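Carboxylesterase YBFK (Bacillus subtilis, PDB 4CCY) hydrolyses carboxylic esters to an alcohol and a carboxylate, as a carboxylesterase of the alpha/beta hydrolase superfamily. Local coordinates at residues 151-162 with 237-248; 185-196 with 272-280. All blocks are in the same frame, centred on the assembly; numbering follows the deposited sequence.

How the contacts relate
Along the chain from the N terminus the four segments come in the order 151-162, 185-196, 237-248 and 272-280, so the two contacts cross rather than nest: each loop that one closes contains one segment of the other. Contact 1 joins strand 146-152 and the loop after it to strand 236-241 and the loop after that one, at the C-terminal ends of neighbouring parallel strands of the central sheet. Contact 2 brings the turn between helices 175-186 and 194-205 against the loop and short helix that begin at G272. They meet where E244 OE1 hydrogen-bonds with H273 ND1 and S153 OG with H273 O, while M246 packs on both I185 and H273.

Contact 1. Residues 151-162 with 237-248; sequences VISPAEAFISFH and LLMFGEHEAMYH. With NA (sodium ion), chain C.
The H162 ring carries Y247 CA over one face and A245 O at its edge, and turns CE1 onto the face of H248, 3.5 Å from H248 NE2, a T-shaped pair. L238 CD2 covers one face of F158, with P154 CG at the edge. F161 has E156 CG over one face, M246 SD obliquely 5.1 Å from its centre, and M246 CE 3.7 Å from F161 CE1. Y247 has E244 CG over one face and F240 CD1 at its edge; with CG between backbone N and carbonyl carbon (chi1 47°), the ring meets I159 CG2 obliquely and sends OH to P154 O at 2.8 Å, on an in-plane lone pair. A phenylalanine here would probably leave P154 O without this donor and its loop less firmly tied. V151 and I152 pair in parallel with L238 and M239; beyond them S153 N reaches M239 O at 2.8 Å, and H162 N gives to M246 O. E244, charge relay by similarity, bonds through OE1 to H273 ND1 and through OE2 to M246 N. A water bridges E244 OE1, S153 OG (also bonded to H273 O) and G241 N. With E244 O and Y247 O on sodium, cation and hydrogen bonds probably fix the loop bearing this acid.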
loop_
_atom_site.group_PDB
_atom_site.type_symbol
_atom_site.label_atom_id
_atom_site.label_comp_id
_atom_site.label_asym_id
_atom_site.label_seq_id
_atom_site.Cartn_x
_atom_site.Cartn_y
_atom_site.Cartn_z
ATOM N N VAL A 151 -8.788 1.583 -2.612
ATOM C CA VAL A 151 -7.572 1.886 -3.341
ATOM C C VAL A 151 -7.251 3.380 -3.222
ATOM O O VAL A 151 -7.983 4.226 -3.739
ATOM C CB VAL A 151 -7.731 1.465 -4.816
ATOM C CG1 VAL A 151 -6.509 1.849 -5.642
ATOM C CG2 VAL A 151 -8.006 -0.036 -4.908
ATOM N N ILE A 152 -6.159 3.696 -2.534
ATOM C CA ILE A 152 -5.768 5.099 -2.281
ATOM C C ILE A 152 -4.465 5.453 -3.009
ATOM O O ILE A 152 -3.455 4.778 -2.835
ATOM C CB ILE A 152 -5.621 5.412 -0.758
ATOM C CG1 ILE A 152 -6.829 4.909 0.050
ATOM C CG2 ILE A 152 -5.406 6.910 -0.520
ATOM C CD1 ILE A 152 -6.617 4.921 1.557
ATOM N N SER A 153 -4.515 6.504 -3.829
ATOM C CA SER A 153 -3.357 7.021 -4.568
ATOM C C SER A 153 -2.549 5.910 -5.239
ATOM O O SER A 153 -1.338 5.784 -4.997
ATOM C CB SER A 153 -2.461 7.848 -3.641
ATOM O OG SER A 153 -3.222 8.873 -3.020
ATOM N N PRO A 154 -3.214 5.103 -6.089
ATOM C CA PRO A 154 -2.557 3.900 -6.618
ATOM C C PRO A 154 -1.327 4.233 -7.476
ATOM O O PRO A 154 -1.249 5.314 -8.097
ATOM C CB PRO A 154 -3.662 3.213 -7.437
ATOM C CG PRO A 154 -4.636 4.303 -7.767
ATOM C CD PRO A 154 -4.588 5.262 -6.609
ATOM N N ALA A 155 -0.349 3.333 -7.435
ATOM C CA ALA A 155 0.848 3.435 -8.265
ATOM C C ALA A 155 0.442 3.013 -9.684
ATOM O O ALA A 155 0.296 1.813 -9.965
ATOM C CB ALA A 155 1.950 2.532 -7.716
ATOM N N GLU A 156 0.233 4.002 -10.555
ATOM C CA GLU A 156 -0.396 3.793 -11.868
ATOM C C GLU A 156 -1.746 3.101 -11.727
ATOM O O GLU A 156 -2.629 3.616 -11.036
ATOM C CB GLU A 156 0.535 3.049 -12.834
ATOM C CG GLU A 156 1.684 3.913 -13.314
ATOM C CD GLU A 156 2.294 3.438 -14.614
ATOM O OE1 GLU A 156 2.242 2.221 -14.894
ATOM O OE2 GLU A 156 2.832 4.289 -15.351
ATOM N N ALA A 157 -1.901 1.943 -12.373
ATOM C CA ALA A 157 -3.147 1.172 -12.350
ATOM C C ALA A 157 -4.243 1.781 -13.223
ATOM O O ALA A 157 -4.770 1.102 -14.106
ATOM C CB ALA A 157 -3.639 0.949 -10.918
ATOM N N PHE A 158 -4.583 3.054 -12.988
ATOM C CA PHE A 158 -5.645 3.714 -13.765
ATOM C C PHE A 158 -5.160 4.684 -14.836
ATOM O O PHE A 158 -5.898 4.979 -15.773
ATOM C CB PHE A 158 -6.657 4.385 -12.831
ATOM C CG PHE A 158 -7.338 3.414 -11.929
ATOM C CD1 PHE A 158 -8.436 2.691 -12.378
ATOM C CD2 PHE A 158 -6.839 3.169 -10.647
ATOM C CE1 PHE A 158 -9.057 1.762 -11.552
ATOM C CE2 PHE A 158 -7.453 2.240 -9.822
ATOM C CZ PHE A 158 -8.556 1.536 -10.273
ATOM N N ILE A 159 -3.926 5.172 -14.685
ATOM C CA ILE A 159 -3.298 6.060 -15.655
ATOM C C ILE A 159 -1.763 5.949 -15.533
ATOM O O ILE A 159 -1.254 5.480 -14.509
ATOM C CB ILE A 159 -3.810 7.519 -15.479
ATOM C CG1 ILE A 159 -3.797 8.285 -16.810
ATOM C CG2 ILE A 159 -3.063 8.262 -14.386
ATOM C CD1 ILE A 159 -4.976 7.957 -17.705
ATOM N N SER A 160 -1.043 6.337 -16.592
ATOM C CA SER A 160 0.433 6.299 -16.633
ATOM C C SER A 160 1.075 7.342 -15.725
ATOM O O SER A 160 0.519 8.427 -15.540
ATOM C CB SER A 160 0.928 6.562 -18.057
ATOM O OG SER A 160 0.464 5.568 -18.940
ATOM N N PHE A 161 2.250 7.020 -15.181
ATOM C CA PHE A 161 3.042 7.971 -14.382
ATOM C C PHE A 161 3.497 9.126 -15.253
ATOM O O PHE A 161 3.637 8.964 -16.474
ATOM C CB PHE A 161 4.318 7.314 -13.857
ATOM C CG PHE A 161 4.136 6.466 -12.628
ATOM C CD1 PHE A 161 3.302 6.867 -11.587
ATOM C CD2 PHE A 161 4.855 5.279 -12.489
ATOM C CE1 PHE A 161 3.166 6.080 -10.445
ATOM C CE2 PHE A 161 4.725 4.489 -11.351
ATOM C CZ PHE A 161 3.875 4.888 -10.330
ATOM N N HIS A 162 3.749 10.281 -14.633
ATOM C CA HIS A 162 4.560 11.312 -15.286
ATOM C C HIS A 162 5.916 10.711 -15.476
ATOM O O HIS A 162 6.373 9.981 -14.603
ATOM C CB HIS A 162 4.701 12.570 -14.416
ATOM C CG HIS A 162 3.401 13.310 -14.186
ATOM N ND1 HIS A 162 2.548 13.604 -15.188
ATOM C CD2 HIS A 162 2.832 13.820 -13.014
ATOM C CE1 HIS A 162 1.484 14.267 -14.688
ATOM N NE2 HIS A 162 1.659 14.394 -13.354
ATOM N N LEU A 237 -13.664 1.388 -3.571
ATOM C CA LEU A 237 -13.533 2.808 -3.256
ATOM C C LEU A 237 -12.159 3.292 -3.727
ATOM O O LEU A 237 -11.126 2.755 -3.301
ATOM C CB LEU A 237 -13.686 3.055 -1.751
ATOM C CG LEU A 237 -13.259 4.443 -1.257
ATOM C CD1 LEU A 237 -14.170 5.562 -1.779
ATOM C CD2 LEU A 237 -13.184 4.471 0.256
ATOM N N LEU A 238 -12.158 4.292 -4.606
ATOM C CA LEU A 238 -10.939 4.852 -5.187
ATOM C C LEU A 238 -10.748 6.318 -4.784
ATOM O O LEU A 238 -11.616 7.166 -5.051
ATOM C CB LEU A 238 -10.979 4.751 -6.719
ATOM C CG LEU A 238 -9.731 5.241 -7.475
ATOM C CD1 LEU A 238 -8.466 4.517 -7.023
ATOM C CD2 LEU A 238 -9.909 5.112 -8.979
ATOM N N MET A 239 -9.608 6.613 -4.162
ATOM C CA MET A 239 -9.347 7.952 -3.651
ATOM C C MET A 239 -8.033 8.513 -4.183
ATOM O O MET A 239 -6.999 7.865 -4.118
ATOM C CB MET A 239 -9.345 7.962 -2.109
ATOM C CG MET A 239 -10.644 7.440 -1.491
ATOM S SD MET A 239 -10.640 7.498 0.310
ATOM C CE MET A 239 -10.874 9.240 0.603
ATOM N N PHE A 240 -8.090 9.724 -4.712
ATOM C CA PHE A 240 -6.887 10.459 -5.091
ATOM C C PHE A 240 -6.833 11.760 -4.311
ATOM O O PHE A 240 -7.869 12.266 -3.852
ATOM C CB PHE A 240 -6.917 10.823 -6.572
ATOM C CG PHE A 240 -7.032 9.655 -7.503
ATOM C CD1 PHE A 240 -5.908 8.905 -7.854
ATOM C CD2 PHE A 240 -8.259 9.331 -8.075
ATOM C CE1 PHE A 240 -6.027 7.840 -8.747
ATOM C CE2 PHE A 240 -8.377 8.274 -8.964
ATOM C CZ PHE A 240 -7.263 7.524 -9.292
ATOM N N GLY A 241 -5.631 12.315 -4.184
ATOM C CA GLY A 241 -5.437 13.644 -3.612
ATOM C C GLY A 241 -5.337 14.664 -4.736
ATOM O O GLY A 241 -4.709 14.402 -5.765
ATOM N N GLU A 242 -5.945 15.838 -4.546
ATOM C CA GLU A 242 -5.933 16.861 -5.607
ATOM C C GLU A 242 -4.534 17.306 -6.043
ATOM O O GLU A 242 -4.366 17.792 -7.162
ATOM C CB GLU A 242 -6.807 18.076 -5.239
ATOM C CG GLU A 242 -6.349 18.845 -4.012
ATOM C CD GLU A 242 -6.898 20.260 -3.965
ATOM O OE1 GLU A 242 -7.275 20.821 -5.022
ATOM O OE2 GLU A 242 -6.939 20.825 -2.854
ATOM N N HIS A 243 -3.544 17.130 -5.159
ATOM C CA HIS A 243 -2.151 17.540 -5.400
ATOM C C HIS A 243 -1.206 16.402 -5.760
ATOM O O HIS A 243 0.008 16.567 -5.687
ATOM C CB HIS A 243 -1.618 18.314 -4.190
ATOM C CG HIS A 243 -2.343 19.621 -3.930
ATOM N ND1 HIS A 243 -2.641 20.498 -4.920
ATOM C CD2 HIS A 243 -2.830 20.182 -2.743
ATOM C CE1 HIS A 243 -3.286 21.560 -4.396
ATOM N NE2 HIS A 243 -3.404 21.364 -3.066
ATOM N N GLU A 244 -1.760 15.252 -6.156
ATOM C CA GLU A 244 -1.004 14.050 -6.557
ATOM C C GLU A 244 0.130 14.343 -7.543
ATOM O O GLU A 244 -0.128 14.756 -8.685
ATOM C CB GLU A 244 -1.963 13.020 -7.173
ATOM C CG GLU A 244 -1.295 11.820 -7.832
ATOM C CD GLU A 244 -0.502 10.994 -6.844
ATOM O OE1 GLU A 244 -1.128 10.166 -6.159
ATOM O OE2 GLU A 244 0.741 11.182 -6.746
ATOM N N ALA A 245 1.372 14.114 -7.106
ATOM C CA ALA A 245 2.557 14.523 -7.871
ATOM C C ALA A 245 2.970 13.525 -8.964
ATOM O O ALA A 245 3.725 13.873 -9.868
ATOM C CB ALA A 245 3.736 14.790 -6.934
ATOM N N MET A 246 2.459 12.302 -8.875
ATOM C CA MET A 246 2.938 11.187 -9.688
ATOM C C MET A 246 2.245 11.009 -11.042
ATOM O O MET A 246 2.780 10.335 -11.923
ATOM C CB MET A 246 2.828 9.872 -8.909
ATOM C CG MET A 246 3.560 9.846 -7.579
ATOM S SD MET A 246 3.712 8.133 -7.003
ATOM C CE MET A 246 5.226 7.649 -7.834
ATOM N N TYR A 247 1.053 11.589 -11.192
ATOM C CA TYR A 247 0.277 11.491 -12.428
ATOM C C TYR A 247 -0.870 12.495 -12.450
ATOM O O TYR A 247 -1.046 13.272 -11.493
ATOM C CB TYR A 247 -0.264 10.071 -12.644
ATOM C CG TYR A 247 -0.923 9.427 -11.444
ATOM C CD1 TYR A 247 -2.252 9.695 -11.121
ATOM C CD2 TYR A 247 -0.226 8.533 -10.649
ATOM C CE1 TYR A 247 -2.868 9.087 -10.047
ATOM C CE2 TYR A 247 -0.831 7.935 -9.557
ATOM C CZ TYR A 247 -2.153 8.218 -9.264
ATOM O OH TYR A 247 -2.768 7.616 -8.183
ATOM N N HIS A 248 -1.634 12.488 -13.546
ATOM C CA HIS A 248 -2.824 13.333 -13.658
ATOM C C HIS A 248 -3.990 12.622 -13.053
ATOM O O HIS A 248 -4.666 11.826 -13.719
ATOM C CB HIS A 248 -3.120 13.692 -15.113
ATOM C CG HIS A 248 -2.156 14.695 -15.703
ATOM N ND1 HIS A 248 -1.875 15.867 -15.102
ATOM C CD2 HIS A 248 -1.413 14.666 -16.870
ATOM C CE1 HIS A 248 -0.981 16.548 -15.839
ATOM N NE2 HIS A 248 -0.702 15.819 -16.924
HETATM NA NA NA C . -1.491 15.602 -10.327
HETATM O O HOH W 1 -3.530 10.520 -4.977
HETATM O O HOH W 2 -0.553 11.109 -16.047
HETATM O O HOH W 3 0.822 16.133 -11.525
HETATM O O HOH W 4 -2.124 17.757 -9.379
HETATM O O HOH W 5 -2.449 16.488 -12.498
#

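Contact 2. Residues 185-196 with 272-280; sequences ITGDSYDLHPLL and GHLLSLEQP. With NA (sodium ion), chain D.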
loop_
_atom_site.group_PDB
_atom_site.type_symbol
_atom_site.label_atom_id
_atom_site.label_comp_id
_atom_site.label_asym_id
_atom_site.label_seq_id
_atom_site.Cartn_x
_atom_site.Cartn_y
_atom_site.Cartn_z
ATOM N N ILE A 185 7.286 13.874 -3.193
ATOM C CA ILE A 185 6.048 13.117 -3.007
ATOM C C ILE A 185 5.113 13.735 -1.949
ATOM O O ILE A 185 3.891 13.711 -2.105
ATOM C CB ILE A 185 6.338 11.616 -2.730
ATOM C CG1 ILE A 185 5.151 10.744 -3.128
ATOM C CG2 ILE A 185 6.739 11.368 -1.279
ATOM C CD1 ILE A 185 5.012 10.569 -4.620
ATOM N N THR A 186 5.692 14.299 -0.888
ATOM C CA THR A 186 4.895 14.933 0.165
ATOM C C THR A 186 4.248 16.218 -0.314
ATOM O O THR A 186 3.103 16.489 0.030
ATOM C CB THR A 186 5.700 15.240 1.448
ATOM O OG1 THR A 186 6.842 16.057 1.136
ATOM C CG2 THR A 186 6.123 13.958 2.156
ATOM N N GLY A 187 4.980 16.995 -1.112
ATOM C CA GLY A 187 4.533 18.317 -1.546
ATOM C C GLY A 187 4.876 19.368 -0.507
ATOM O O GLY A 187 5.357 19.046 0.586
ATOM N N ASP A 188 4.626 20.629 -0.834
ATOM C CA ASP A 188 5.040 21.726 0.035
ATOM C C ASP A 188 4.165 21.921 1.274
ATOM O O ASP A 188 4.516 22.696 2.155
ATOM C CB ASP A 188 5.158 23.025 -0.770
ATOM C CG ASP A 188 6.361 23.015 -1.690
ATOM O OD1 ASP A 188 7.388 22.420 -1.298
ATOM O OD2 ASP A 188 6.285 23.576 -2.806
ATOM N N SER A 189 3.051 21.199 1.345
ATOM C CA SER A 189 2.088 21.361 2.436
ATOM C C SER A 189 2.172 20.296 3.524
ATOM O O SER A 189 1.550 20.438 4.574
ATOM C CB SER A 189 0.660 21.400 1.889
ATOM O OG SER A 189 0.478 22.514 1.038
ATOM N N TYR A 190 2.920 19.227 3.282
ATOM C CA TYR A 190 2.964 18.136 4.242
ATOM C C TYR A 190 4.387 17.677 4.541
ATOM O O TYR A 190 5.199 17.514 3.630
ATOM C CB TYR A 190 2.105 16.959 3.756
ATOM C CG TYR A 190 2.114 15.783 4.713
ATOM C CD1 TYR A 190 1.446 15.855 5.935
ATOM C CD2 TYR A 190 2.807 14.609 4.405
ATOM C CE1 TYR A 190 1.466 14.794 6.820
ATOM C CE2 TYR A 190 2.834 13.540 5.292
ATOM C CZ TYR A 190 2.158 13.636 6.494
ATOM O OH TYR A 190 2.174 12.591 7.384
ATOM N N ASP A 191 4.680 17.505 5.828
ATOM C CA ASP A 191 5.920 16.881 6.290
ATOM C C ASP A 191 5.563 15.578 6.970
ATOM O O ASP A 191 4.651 15.539 7.793
ATOM C CB ASP A 191 6.648 17.748 7.322
ATOM C CG ASP A 191 7.111 19.074 6.763
ATOM O OD1 ASP A 191 7.654 19.105 5.642
ATOM O OD2 ASP A 191 6.952 20.088 7.470
ATOM N N LEU A 192 6.302 14.521 6.648
ATOM C CA LEU A 192 6.168 13.264 7.363
ATOM C C LEU A 192 6.506 13.491 8.828
ATOM O O LEU A 192 7.254 14.416 9.152
ATOM C CB LEU A 192 7.133 12.240 6.795
ATOM C CG LEU A 192 6.833 11.751 5.382
ATOM C CD1 LEU A 192 7.956 10.839 4.901
ATOM C CD2 LEU A 192 5.479 11.045 5.350
ATOM N N HIS A 193 5.950 12.651 9.706
ATOM C CA HIS A 193 6.456 12.572 11.069
ATOM C C HIS A 193 7.945 12.283 10.983
ATOM O O HIS A 193 8.372 11.519 10.137
ATOM C CB HIS A 193 5.748 11.484 11.857
ATOM C CG HIS A 193 6.091 11.486 13.326
ATOM N ND1 HIS A 193 7.296 11.091 13.797
ATOM C CD2 HIS A 193 5.342 11.867 14.438
ATOM C CE1 HIS A 193 7.315 11.217 15.133
ATOM N NE2 HIS A 193 6.121 11.689 15.527
ATOM N N PRO A 194 8.761 12.912 11.847
ATOM C CA PRO A 194 10.214 12.660 11.796
ATOM C C PRO A 194 10.638 11.173 11.844
ATOM O O PRO A 194 11.649 10.800 11.237
ATOM C CB PRO A 194 10.732 13.411 13.018
ATOM C CG PRO A 194 9.768 14.529 13.185
ATOM C CD PRO A 194 8.424 14.024 12.751
ATOM N N LEU A 195 9.884 10.341 12.560
ATOM C CA LEU A 195 10.212 8.922 12.649
ATOM C C LEU A 195 10.076 8.245 11.295
ATOM O O LEU A 195 10.951 7.472 10.903
ATOM C CB LEU A 195 9.375 8.216 13.718
ATOM C CG LEU A 195 9.693 8.618 15.170
ATOM C CD1 LEU A 195 8.756 7.921 16.143
ATOM C CD2 LEU A 195 11.151 8.346 15.525
ATOM N N LEU A 196 9.006 8.563 10.566
ATOM C CA LEU A 196 8.801 8.000 9.230
ATOM C C LEU A 196 9.812 8.507 8.210
ATOM O O LEU A 196 10.302 7.730 7.393
ATOM C CB LEU A 196 7.371 8.217 8.718
ATOM C CG LEU A 196 6.473 6.979 8.661
ATOM C CD1 LEU A 196 5.147 7.310 7.988
ATOM C CD2 LEU A 196 7.158 5.818 7.937
ATOM N N GLY A 272 -2.019 15.528 -1.247
ATOM C CA GLY A 272 -1.299 14.969 -2.389
ATOM C C GLY A 272 -1.407 13.457 -2.440
ATOM O O GLY A 272 -2.464 12.882 -2.151
ATOM N N HIS A 273 -0.297 12.825 -2.808
ATOM C CA HIS A 273 -0.166 11.371 -2.893
ATOM C C HIS A 273 -0.433 10.660 -1.593
ATOM O O HIS A 273 -1.104 9.617 -1.573
ATOM C CB HIS A 273 1.247 11.022 -3.366
ATOM C CG HIS A 273 1.436 9.563 -3.722
ATOM N ND1 HIS A 273 0.799 8.983 -4.757
ATOM C CD2 HIS A 273 2.233 8.565 -3.138
ATOM C CE1 HIS A 273 1.157 7.679 -4.837
ATOM N NE2 HIS A 273 2.031 7.424 -3.849
ATOM N N LEU A 274 0.092 11.211 -0.494
ATOM C CA LEU A 274 0.096 10.522 0.797
ATOM C C LEU A 274 -1.193 10.762 1.586
ATOM O O LEU A 274 -1.173 11.189 2.743
ATOM C CB LEU A 274 1.334 10.927 1.602
ATOM C CG LEU A 274 2.686 10.583 0.967
ATOM C CD1 LEU A 274 3.806 11.027 1.886
ATOM C CD2 LEU A 274 2.816 9.096 0.627
ATOM N N LEU A 275 -2.310 10.431 0.947
ATOM C CA LEU A 275 -3.638 10.829 1.398
ATOM C C LEU A 275 -4.025 10.291 2.778
ATOM O O LEU A 275 -4.655 11.008 3.566
ATOM C CB LEU A 275 -4.682 10.452 0.334
ATOM C CG LEU A 275 -6.176 10.778 0.473
ATOM C CD1 LEU A 275 -6.432 12.176 1.035
ATOM C CD2 LEU A 275 -6.860 10.605 -0.888
ATOM N N SER A 276 -3.659 9.050 3.080
ATOM C CA SER A 276 -4.012 8.479 4.380
ATOM C C SER A 276 -3.220 9.131 5.521
ATOM O O SER A 276 -3.663 9.113 6.677
ATOM C CB SER A 276 -3.821 6.965 4.385
ATOM O OG SER A 276 -2.476 6.640 4.086
ATOM N N LEU A 277 -2.054 9.696 5.193
ATOM C CA LEU A 277 -1.215 10.378 6.178
ATOM C C LEU A 277 -1.559 11.862 6.323
ATOM O O LEU A 277 -1.495 12.410 7.428
ATOM C CB LEU A 277 0.275 10.216 5.848
ATOM C CG LEU A 277 0.940 8.855 6.113
ATOM C CD1 LEU A 277 2.232 8.742 5.321
ATOM C CD2 LEU A 277 1.184 8.604 7.603
ATOM N N GLU A 278 -1.912 12.493 5.206
ATOM C CA GLU A 278 -2.238 13.927 5.152
ATOM C C GLU A 278 -3.622 14.299 5.665
ATOM O O GLU A 278 -3.798 15.353 6.273
ATOM C CB GLU A 278 -2.163 14.399 3.713
ATOM C CG GLU A 278 -0.914 15.174 3.394
ATOM C CD GLU A 278 -0.959 15.786 2.012
ATOM O OE1 GLU A 278 -0.838 15.024 1.037
ATOM O OE2 GLU A 278 -1.128 17.021 1.917
ATOM N N GLN A 279 -4.611 13.465 5.355
ATOM C CA GLN A 279 -5.990 13.711 5.777
ATOM C C GLN A 279 -6.548 12.486 6.491
ATOM O O GLN A 279 -7.565 11.922 6.048
ATOM C CB GLN A 279 -6.879 14.074 4.574
ATOM C CG GLN A 279 -6.472 15.337 3.832
ATOM C CD GLN A 279 -6.726 16.602 4.636
ATOM O OE1 GLN A 279 -7.410 16.577 5.661
ATOM N NE2 GLN A 279 -6.193 17.715 4.164
ATOM N N PRO A 280 -5.887 12.066 7.594
ATOM C CA PRO A 280 -6.283 10.822 8.243
ATOM C C PRO A 280 -7.719 10.855 8.791
ATOM O O PRO A 280 -8.400 9.837 8.732
ATOM C CB PRO A 280 -5.272 10.678 9.391
ATOM C CG PRO A 280 -4.776 12.054 9.661
ATOM C CD PRO A 280 -4.775 12.730 8.314
HETATM NA NA NA D . 6.978 18.281 2.160
HETATM O O HOH W 6 1.776 14.147 -4.159
HETATM O O HOH W 7 1.260 13.760 -0.076
HETATM O O HOH W 8 1.124 18.309 0.696
HETATM O O HOH W 9 8.560 17.295 3.589
HETATM O O HOH W 10 6.820 20.207 3.380
HETATM O O HOH W 11 8.189 18.922 0.426
#
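Y190 and E278 meet where two loops of the alpha/beta hydrolase fold come together: the type I turn G187-Y190 after helix 175-186, and the loop bearing H273, the charge-relay histidine by similarity, which leads into helix 275-278.

The apolar packing comes first. E278 CG lies over one face of the Y190 ring, 3.4 Å from Y190 CG, and the carboxylate plane is inclined 29° to the ring. Y190 has CG anti to its own N (chi1 180°), which carries the ring across this helix until OH stands 3.4 Å from L277 CB. L274 CD1 is wedged among T186 CG2, at 3.7 Å, L192 CD2 and the Y190 ring. L192 CD2 also touches L277 CD1, and L196 CD1 meets L277 CD2 tip to tip. I185 lays CG1 and CD1 obliquely against the H273 ring, with I185 CG1 3.6 Å from H273 CD2. Both imidazole nitrogens are hydrogen-bonded, ND1 to E244 and NE2 to S129, while the isoleucine packs beside the ring.

No direct hydrogen bond joins the two segments; water does the polar work. One molecule takes H273 N and donates to I185 O, another takes L274 N, and a third donates to both T186 O and E278 OE2. Inside 272-280, G272 N gives a direct bond to E278 OE1 at 2.6 Å, on the syn side and 26° out of the carboxylate plane.

The sodium ion is likely to hold the turn in shape. It is bound by three waters and three protein oxygens, G187 O, Y190 O and T186 OG1, and two of those waters donate to D191 OD1. T186 OG1, also hydrogen-bonded to I182 O, lies 2.5 Å from the sodium.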